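Local structure of glycinin A3B4 subunit (2D5F) at residues Asn7-Asn12 against Leu40-Val45; Ser452-Ile455 against Phe459-Ile462; Ile78-Pro83 against Met329-Asn334. The protein probably stores nitrogen and amino acids for the germinating soybean seed, as an 11S globulin subunit built from two cupin domains that assembles into hexamers. All blocks are in the same frame, centred on the assembly; numbering follows the deposited sequence.

Interaction 1. Residues Asn7-Asn12 against Leu40-Val45; sequences NECQLN and LQCAGV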
loop_
_atom_site.group_PDB
_atom_site.type_symbol
_atom_site.label_atom_id
_atom_site.label_comp_id
_atom_site.label_asym_id
_atom_site.label_seq_id
_atom_site.Cartn_x
_atom_site.Cartn_y
_atom_site.Cartn_z
ATOM N N ASN B 7 2.999 33.869 -0.727
ATOM C CA ASN B 7 1.754 34.421 -0.113
ATOM C C ASN B 7 0.606 34.362 -1.113
ATOM O O ASN B 7 -0.300 35.195 -1.084
ATOM C CB ASN B 7 1.972 35.874 0.320
ATOM C CG ASN B 7 3.176 36.037 1.233
ATOM O OD1 ASN B 7 3.279 35.379 2.269
ATOM N ND2 ASN B 7 4.093 36.920 0.850
ATOM N N GLU B 8 0.648 33.365 -1.988
ATOM C CA GLU B 8 -0.371 33.192 -3.014
ATOM C C GLU B 8 -1.801 33.060 -2.491
ATOM O O GLU B 8 -2.753 33.332 -3.219
ATOM C CB GLU B 8 -0.030 31.983 -3.889
ATOM C CG GLU B 8 1.244 32.167 -4.715
ATOM C CD GLU B 8 2.513 31.772 -3.969
ATOM O OE1 GLU B 8 2.683 32.167 -2.792
ATOM O OE2 GLU B 8 3.350 31.066 -4.574
ATOM N N CYS B 9 -1.968 32.647 -1.241
ATOM C CA CYS B 9 -3.316 32.512 -0.700
ATOM C C CYS B 9 -3.672 33.529 0.377
ATOM O O CYS B 9 -4.669 33.370 1.082
ATOM C CB CYS B 9 -3.547 31.105 -0.154
ATOM S SG CYS B 9 -3.725 29.786 -1.402
ATOM N N GLN B 10 -2.855 34.563 0.523
ATOM C CA GLN B 10 -3.166 35.601 1.498
ATOM C C GLN B 10 -4.055 36.571 0.743
ATOM O O GLN B 10 -3.623 37.640 0.332
ATOM C CB GLN B 10 -1.901 36.313 1.975
ATOM C CG GLN B 10 -0.968 35.440 2.783
ATOM C CD GLN B 10 0.066 36.247 3.545
ATOM O OE1 GLN B 10 0.904 36.925 2.953
ATOM N NE2 GLN B 10 0.007 36.181 4.871
ATOM N N LEU B 11 -5.303 36.175 0.540
ATOM C CA LEU B 11 -6.247 37.002 -0.191
ATOM C C LEU B 11 -7.260 37.646 0.744
ATOM O O LEU B 11 -7.948 36.961 1.498
ATOM C CB LEU B 11 -6.963 36.150 -1.240
ATOM C CG LEU B 11 -6.040 35.409 -2.213
ATOM C CD1 LEU B 11 -6.877 34.581 -3.175
ATOM C CD2 LEU B 11 -5.179 36.405 -2.977
ATOM N N ASN B 12 -7.347 38.969 0.691
ATOM C CA ASN B 12 -8.277 39.700 1.540
ATOM C C ASN B 12 -9.618 39.859 0.851
ATOM O O ASN B 12 -10.588 40.320 1.450
ATOM C CB ASN B 12 -7.696 41.066 1.889
ATOM C CG ASN B 12 -6.370 40.956 2.610
ATOM O OD1 ASN B 12 -6.276 40.328 3.671
ATOM N ND2 ASN B 12 -5.331 41.558 2.037
ATOM N N LEU B 40 -7.462 31.822 -8.412
ATOM C CA LEU B 40 -7.102 30.588 -9.096
ATOM C C LEU B 40 -5.636 30.215 -8.878
ATOM O O LEU B 40 -5.292 29.029 -8.845
ATOM C CB LEU B 40 -7.418 30.703 -10.592
ATOM C CG LEU B 40 -8.916 30.832 -10.917
ATOM C CD1 LEU B 40 -9.118 31.027 -12.427
ATOM C CD2 LEU B 40 -9.661 29.584 -10.437
ATOM N N GLN B 41 -4.774 31.216 -8.719
ATOM C CA GLN B 41 -3.366 30.938 -8.477
ATOM C C GLN B 41 -3.225 30.326 -7.090
ATOM O O GLN B 41 -2.393 29.449 -6.875
ATOM C CB GLN B 41 -2.528 32.214 -8.565
ATOM C CG GLN B 41 -2.502 32.818 -9.948
ATOM C CD GLN B 41 -1.426 33.858 -10.094
ATOM O OE1 GLN B 41 -1.417 34.860 -9.378
ATOM N NE2 GLN B 41 -0.503 33.628 -11.019
ATOM N N CYS B 42 -4.048 30.785 -6.154
ATOM C CA CYS B 42 -4.011 30.254 -4.800
ATOM C C CYS B 42 -4.471 28.790 -4.821
ATOM O O CYS B 42 -3.891 27.933 -4.154
ATOM C CB CYS B 42 -4.905 31.099 -3.873
ATOM S SG CYS B 42 -5.458 30.222 -2.374
ATOM N N ALA B 43 -5.494 28.509 -5.620
ATOM C CA ALA B 43 -6.049 27.161 -5.729
ATOM C C ALA B 43 -5.187 26.224 -6.571
ATOM O O ALA B 43 -5.289 25.004 -6.450
ATOM C CB ALA B 43 -7.454 27.230 -6.302
ATOM N N GLY B 44 -4.339 26.796 -7.420
ATOM C CA GLY B 44 -3.469 25.985 -8.256
ATOM C C GLY B 44 -4.230 25.240 -9.337
ATOM O O GLY B 44 -3.935 24.077 -9.633
ATOM N N VAL B 45 -5.209 25.914 -9.934
ATOM C CA VAL B 45 -6.031 25.317 -10.983
ATOM C C VAL B 45 -6.601 26.419 -11.868
ATOM O O VAL B 45 -6.411 27.609 -11.611
ATOM C CB VAL B 45 -7.267 24.581 -10.399
ATOM C CG1 VAL B 45 -6.856 23.554 -9.346
ATOM C CG2 VAL B 45 -8.232 25.613 -9.788
#
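Cys9 and Cys42 are joined through their sulfurs, SG to SG 2.0 Å, in a disulfide that ties the N-terminal loop to the helix 38-43. The two side chains leave their backbones differently. On Cys42 the CB reaches directly toward the loop, with SG anti to the backbone N (chi1 158°), whereas SG of Cys9 lies beside its own backbone N (chi1 -72°), and CB of Cys9 ends up 3.1 Å from SG of Cys42. The torsion about the sulfur-sulfur bond is 98°, near the right angle that keeps the lone pairs of the two sulfurs apart. The CA atoms of Cys9 and Cys42 are 4.7 Å apart, the closest such pair between the two segments. Around this bond the helix presses close to the chain: Glu8 O lies 3.2 Å from Cys42 CB, while the methyl CD1 of Leu11 comes to 4.1 Å from the same CB. Leucine suits that place because its branched end can pack on the apolar root of the cystine. The loop is shaped by a type I turn from Asn7 to Gln10, in which Gln10 N donates to Asn7 O, and Glu8 folds its carboxylate back so that OE1 accepts from Asn7 N at 2.7 Å. A second subunit lies against this loop: its Asp157 accepts from Cys9 N, and its Leu156 packs on Cys9. After Ala43 the helix ends at Gly44, whose positive phi favours glycine. A disulfide here is consistent with folding in an oxidising compartment, as is usual for seed globulins, which pass through the secretory pathway; with no hydrogen bond between the two segments, it is the covalent bond that holds the loop to the helix.

Interaction 2. Residues Ser452-Ile455 against Phe459-Ile462; sequences SSYI and FRAI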
loop_
_atom_site.group_PDB
_atom_site.type_symbol
_atom_site.label_atom_id
_atom_site.label_comp_id
_atom_site.label_asym_id
_atom_site.label_seq_id
_atom_site.Cartn_x
_atom_site.Cartn_y
_atom_site.Cartn_z
ATOM N N SER B 452 -14.394 17.422 4.941
ATOM C CA SER B 452 -14.834 18.689 5.490
ATOM C C SER B 452 -15.404 18.488 6.885
ATOM O O SER B 452 -15.636 17.366 7.335
ATOM C CB SER B 452 -15.904 19.313 4.593
ATOM O OG SER B 452 -17.099 18.558 4.664
ATOM N N SER B 453 -15.625 19.592 7.573
ATOM C CA SER B 453 -16.188 19.544 8.905
ATOM C C SER B 453 -17.156 20.711 9.014
ATOM O O SER B 453 -16.889 21.780 8.471
ATOM C CB SER B 453 -15.079 19.682 9.951
ATOM O OG SER B 453 -15.621 19.738 11.260
ATOM N N TYR B 454 -18.295 20.501 9.666
ATOM C CA TYR B 454 -19.240 21.598 9.846
ATOM C C TYR B 454 -19.262 21.953 11.338
ATOM O O TYR B 454 -19.177 21.077 12.201
ATOM C CB TYR B 454 -20.627 21.246 9.289
ATOM C CG TYR B 454 -21.331 20.035 9.865
ATOM C CD1 TYR B 454 -22.488 20.185 10.641
ATOM C CD2 TYR B 454 -20.901 18.742 9.571
ATOM C CE1 TYR B 454 -23.200 19.082 11.100
ATOM C CE2 TYR B 454 -21.607 17.626 10.027
ATOM C CZ TYR B 454 -22.756 17.804 10.789
ATOM O OH TYR B 454 -23.462 16.706 11.235
ATOM N N ILE B 455 -19.332 23.244 11.637
ATOM C CA ILE B 455 -19.275 23.689 13.018
ATOM C C ILE B 455 -20.325 23.121 13.971
ATOM O O ILE B 455 -20.028 22.902 15.141
ATOM C CB ILE B 455 -19.227 25.231 13.073
ATOM C CG1 ILE B 455 -17.937 25.692 12.377
ATOM C CG2 ILE B 455 -19.260 25.726 14.527
ATOM C CD1 ILE B 455 -17.724 27.190 12.286
ATOM N N PHE B 459 -19.376 21.532 17.699
ATOM C CA PHE B 459 -19.922 21.837 19.023
ATOM C C PHE B 459 -20.238 20.534 19.762
ATOM O O PHE B 459 -19.980 20.408 20.958
ATOM C CB PHE B 459 -21.209 22.667 18.907
ATOM C CG PHE B 459 -20.993 24.078 18.428
ATOM C CD1 PHE B 459 -21.988 24.734 17.706
ATOM C CD2 PHE B 459 -19.811 24.754 18.701
ATOM C CE1 PHE B 459 -21.805 26.043 17.259
ATOM C CE2 PHE B 459 -19.617 26.068 18.259
ATOM C CZ PHE B 459 -20.615 26.710 17.537
ATOM N N ARG B 460 -20.784 19.562 19.038
ATOM C CA ARG B 460 -21.145 18.286 19.642
ATOM C C ARG B 460 -19.945 17.502 20.164
ATOM O O ARG B 460 -20.066 16.737 21.124
ATOM C CB ARG B 460 -21.924 17.424 18.643
ATOM C CG ARG B 460 -23.237 18.043 18.179
ATOM C CD ARG B 460 -24.185 16.994 17.629
ATOM N NE ARG B 460 -23.727 16.413 16.371
ATOM C CZ ARG B 460 -23.922 16.965 15.175
ATOM N NH1 ARG B 460 -24.569 18.121 15.061
ATOM N NH2 ARG B 460 -23.482 16.349 14.087
ATOM N N ALA B 461 -18.786 17.708 19.544
ATOM C CA ALA B 461 -17.574 16.996 19.934
ATOM C C ALA B 461 -16.828 17.616 21.113
ATOM O O ALA B 461 -16.025 16.948 21.765
ATOM C CB ALA B 461 -16.635 16.888 18.725
ATOM N N ILE B 462 -17.103 18.886 21.388
ATOM C CA ILE B 462 -16.436 19.618 22.463
ATOM C C ILE B 462 -17.215 19.572 23.776
ATOM O O ILE B 462 -18.439 19.712 23.789
ATOM C CB ILE B 462 -16.224 21.080 22.037
ATOM C CG1 ILE B 462 -15.361 21.113 20.774
ATOM C CG2 ILE B 462 -15.582 21.880 23.166
ATOM C CD1 ILE B 462 -15.234 22.480 20.133
#
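Phe459 stands one helical turn beyond Ile455, and the two meet through both backbone and side chain. Phe459 N donates to Ile455 O over 3.0 Å, the regular i to i+4 bond of an alpha helix. The side chains meet as well: the methyl CG2 of Ile455 lies over one face of the Phe459 ring, a CH-pi contact of 3.8 Å from CG2 to the ring centroid. The methyl sits off-centre, toward the rim, so that its closest ring atom is CZ, at 3.4 Å from CG2. This branch is available because CG2 of Ile455 stands anti to its backbone N; a beta-branched residue can offer such a methyl while its CG1 arm points elsewhere. The aromatic ring also serves the assembly, meeting Phe217 of a second subunit edge-to-face. Strand 452-454 of the C-terminal cupin barrel runs straight into this helix, 455-461, with Tyr454 in the N-cap position, so the contact marks the strand-to-helix junction where the barrel passes into its helical extension. Arg460 comes next and turns back toward the strand, its chain bent at chi3. Its NH2 donates to Tyr454 OH at 2.9 Å with an N-H...O angle of 151°, the hydroxyl lying at the edge of the guanidinium and almost exactly in its plane, although the tyrosine ring itself is tilted 57° from that plane. Tyrosine suits the place because its hydroxyl stands out beyond the ring, and a chi1 of 59°, with CG between the backbone N and the carbonyl carbon, aims it at the guanidinium. The same NH2 makes a salt bridge to Asp457, so its charge is balanced nearby and the guanidinium is likely to be held in its orientation. Past Ala461, which packs on Gln112 of the second subunit, Ile462 leaves helical geometry, its N still donating to Phe459 O.

Interaction 3. Residues Ile78-Pro83 against Met329-Asn334; sequences IGFAFP and MKLHEN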
loop_
_atom_site.group_PDB
_atom_site.type_symbol
_atom_site.label_atom_id
_atom_site.label_comp_id
_atom_site.label_asym_id
_atom_site.label_seq_id
_atom_site.Cartn_x
_atom_site.Cartn_y
_atom_site.Cartn_z
ATOM N N ILE B 78 -17.406 9.877 -24.970
ATOM C CA ILE B 78 -16.014 10.257 -24.849
ATOM C C ILE B 78 -15.184 9.000 -25.067
ATOM O O ILE B 78 -15.559 7.913 -24.623
ATOM C CB ILE B 78 -15.705 10.840 -23.452
ATOM C CG1 ILE B 78 -14.204 11.134 -23.332
ATOM C CG2 ILE B 78 -16.172 9.865 -22.369
ATOM C CD1 ILE B 78 -13.815 11.907 -22.073
ATOM N N GLY B 79 -14.068 9.150 -25.766
ATOM C CA GLY B 79 -13.201 8.020 -26.011
ATOM C C GLY B 79 -11.773 8.389 -25.670
ATOM O O GLY B 79 -11.333 9.497 -25.966
ATOM N N PHE B 80 -11.057 7.474 -25.024
ATOM C CA PHE B 80 -9.669 7.720 -24.670
ATOM C C PHE B 80 -8.762 6.802 -25.469
ATOM O O PHE B 80 -9.212 5.807 -26.035
ATOM C CB PHE B 80 -9.411 7.438 -23.190
ATOM C CG PHE B 80 -10.260 8.239 -22.252
ATOM C CD1 PHE B 80 -11.559 7.844 -21.966
ATOM C CD2 PHE B 80 -9.738 9.356 -21.609
ATOM C CE1 PHE B 80 -12.323 8.545 -21.048
ATOM C CE2 PHE B 80 -10.495 10.064 -20.690
ATOM C CZ PHE B 80 -11.790 9.659 -20.406
ATOM N N ALA B 81 -7.479 7.140 -25.504
ATOM C CA ALA B 81 -6.491 6.319 -26.189
ATOM C C ALA B 81 -5.452 5.884 -25.148
ATOM O O ALA B 81 -4.452 6.562 -24.945
ATOM C CB ALA B 81 -5.811 7.112 -27.318
ATOM N N PHE B 82 -5.712 4.764 -24.477
ATOM C CA PHE B 82 -4.783 4.247 -23.478
ATOM C C PHE B 82 -3.651 3.555 -24.218
ATOM O O PHE B 82 -3.881 2.651 -25.023
ATOM C CB PHE B 82 -5.496 3.282 -22.529
ATOM C CG PHE B 82 -6.321 3.975 -21.482
ATOM C CD1 PHE B 82 -7.555 4.531 -21.800
ATOM C CD2 PHE B 82 -5.839 4.114 -20.182
ATOM C CE1 PHE B 82 -8.302 5.221 -20.835
ATOM C CE2 PHE B 82 -6.575 4.801 -19.211
ATOM C CZ PHE B 82 -7.811 5.355 -19.542
ATOM N N PRO B 83 -2.409 3.963 -23.944
ATOM C CA PRO B 83 -1.235 3.388 -24.608
ATOM C C PRO B 83 -1.042 1.885 -24.464
ATOM O O PRO B 83 -1.061 1.351 -23.360
ATOM C CB PRO B 83 -0.079 4.180 -24.003
ATOM C CG PRO B 83 -0.556 4.407 -22.577
ATOM C CD PRO B 83 -2.009 4.808 -22.798
ATOM N N MET B 329 -10.018 1.402 -17.101
ATOM C CA MET B 329 -10.072 2.313 -15.948
ATOM C C MET B 329 -11.403 3.082 -15.996
ATOM O O MET B 329 -11.683 3.772 -16.980
ATOM C CB MET B 329 -8.874 3.288 -16.049
ATOM C CG MET B 329 -8.672 4.298 -14.911
ATOM S SD MET B 329 -7.276 5.491 -15.212
ATOM C CE MET B 329 -5.971 4.790 -14.192
ATOM N N LYS B 330 -12.229 2.943 -14.957
ATOM C CA LYS B 330 -13.518 3.641 -14.909
ATOM C C LYS B 330 -13.220 5.122 -14.795
ATOM O O LYS B 330 -12.563 5.553 -13.848
ATOM C CB LYS B 330 -14.332 3.195 -13.697
ATOM C CG LYS B 330 -15.761 3.732 -13.670
ATOM C CD LYS B 330 -16.429 3.397 -12.345
ATOM C CE LYS B 330 -17.937 3.199 -12.480
ATOM N NZ LYS B 330 -18.670 4.427 -12.867
ATOM N N LEU B 331 -13.715 5.911 -15.743
ATOM C CA LEU B 331 -13.424 7.332 -15.733
ATOM C C LEU B 331 -14.619 8.265 -15.799
ATOM O O LEU B 331 -14.509 9.407 -16.262
ATOM C CB LEU B 331 -12.449 7.657 -16.865
ATOM C CG LEU B 331 -11.030 7.123 -16.653
ATOM C CD1 LEU B 331 -10.197 7.349 -17.904
ATOM C CD2 LEU B 331 -10.404 7.823 -15.460
ATOM N N HIS B 332 -15.762 7.789 -15.326
ATOM C CA HIS B 332 -16.952 8.618 -15.317
ATOM C C HIS B 332 -17.944 8.078 -14.300
ATOM O O HIS B 332 -18.030 6.869 -14.070
ATOM C CB HIS B 332 -17.551 8.696 -16.729
ATOM C CG HIS B 332 -18.841 7.959 -16.891
ATOM N ND1 HIS B 332 -20.028 8.601 -17.171
ATOM C CD2 HIS B 332 -19.135 6.641 -16.803
ATOM C CE1 HIS B 332 -20.998 7.709 -17.247
ATOM N NE2 HIS B 332 -20.484 6.513 -17.027
ATOM N N GLU B 333 -18.677 8.991 -13.676
ATOM C CA GLU B 333 -19.646 8.638 -12.656
ATOM C C GLU B 333 -20.690 9.746 -12.566
ATOM O O GLU B 333 -20.355 10.925 -12.691
ATOM C CB GLU B 333 -18.932 8.519 -11.304
ATOM C CG GLU B 333 -19.738 7.847 -10.209
ATOM C CD GLU B 333 -19.873 6.354 -10.441
ATOM O OE1 GLU B 333 -18.838 5.709 -10.713
ATOM O OE2 GLU B 333 -21.001 5.825 -10.351
ATOM N N ASN B 334 -21.950 9.381 -12.354
ATOM C CA ASN B 334 -22.968 10.407 -12.206
ATOM C C ASN B 334 -22.783 10.982 -10.811
ATOM O O ASN B 334 -22.500 10.242 -9.872
ATOM C CB ASN B 334 -24.379 9.838 -12.296
ATOM C CG ASN B 334 -25.434 10.907 -12.076
ATOM O OD1 ASN B 334 -25.774 11.659 -12.996
ATOM N ND2 ASN B 334 -25.931 11.006 -10.845
#
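The Phe80 ring carries the methyl CD1 of Leu331 over one face, 3.9 Å from the ring centroid and 15° off the normal, a CH-pi contact. The Phe82 ring instead presents its edge: the same methyl lies near its plane, with Leu331 CD1 3.5 Å from Phe82 CZ, and Met329 SD reaches another part of the edge, 4.1 Å from Phe82 CE2. One leucine methyl is thus held between the face of one phenylalanine and the edge of the next, Leu331 and Phe82 approaching from opposite directions. Met329 has CG anti to its backbone N (chi1 -177°) and an extended chain as far as the thioether, whose sulfur makes a Met-aromatic contact; CB of Met329 also lies 4.2 Å from Phe82 CZ. Flexible methionine can follow the ring edge, where partly positive C-H groups meet the polarisable sulfur. A serine in place of Phe82 would probably open a gap beside Leu331 CD1 and leave the Met329 sulfur without its aromatic partner. Cys85, two residues after Pro83, and Cys327, two before Met329, form a disulfide that ties the same two stretches covalently. The contact bridges two sheets of the first cupin barrel. Phe80 closes strand 75-80, which pairs with strands 107-118 and 131-135, whereas Leu331, hydrogen-bonded through its backbone to Val124, leads into strand 332-334, which pairs with strand 121-125 at the edge of its sheet within this chain. Pro126 touches both Phe80 and Leu331, and Arg115 of strand 107-118 packs on both as well.

Overall arrangement
Along the chain the order is interaction 1, interaction 3, interaction 2, and none touches another. The centres of interactions 1 and 2 are about 26 Å apart. Interaction 3 is farther off, its centre about 31 Å from that of interaction 1 and about 37 Å from that of interaction 2. Interactions 1 and 3 lie on opposite sides of the chain's centre. Helix 38-43 of interaction 1 packs on strand 421-424 of the second cupin barrel, interaction 3 joins two sheets of the first, and interaction 2 leads out of the second barrel into helices. All three border other subunits, and Ser453 of interaction 2 packs on Pro83 of a neighbouring subunit, so these contacts probably help shape surfaces through which subunits meet in the hexamer.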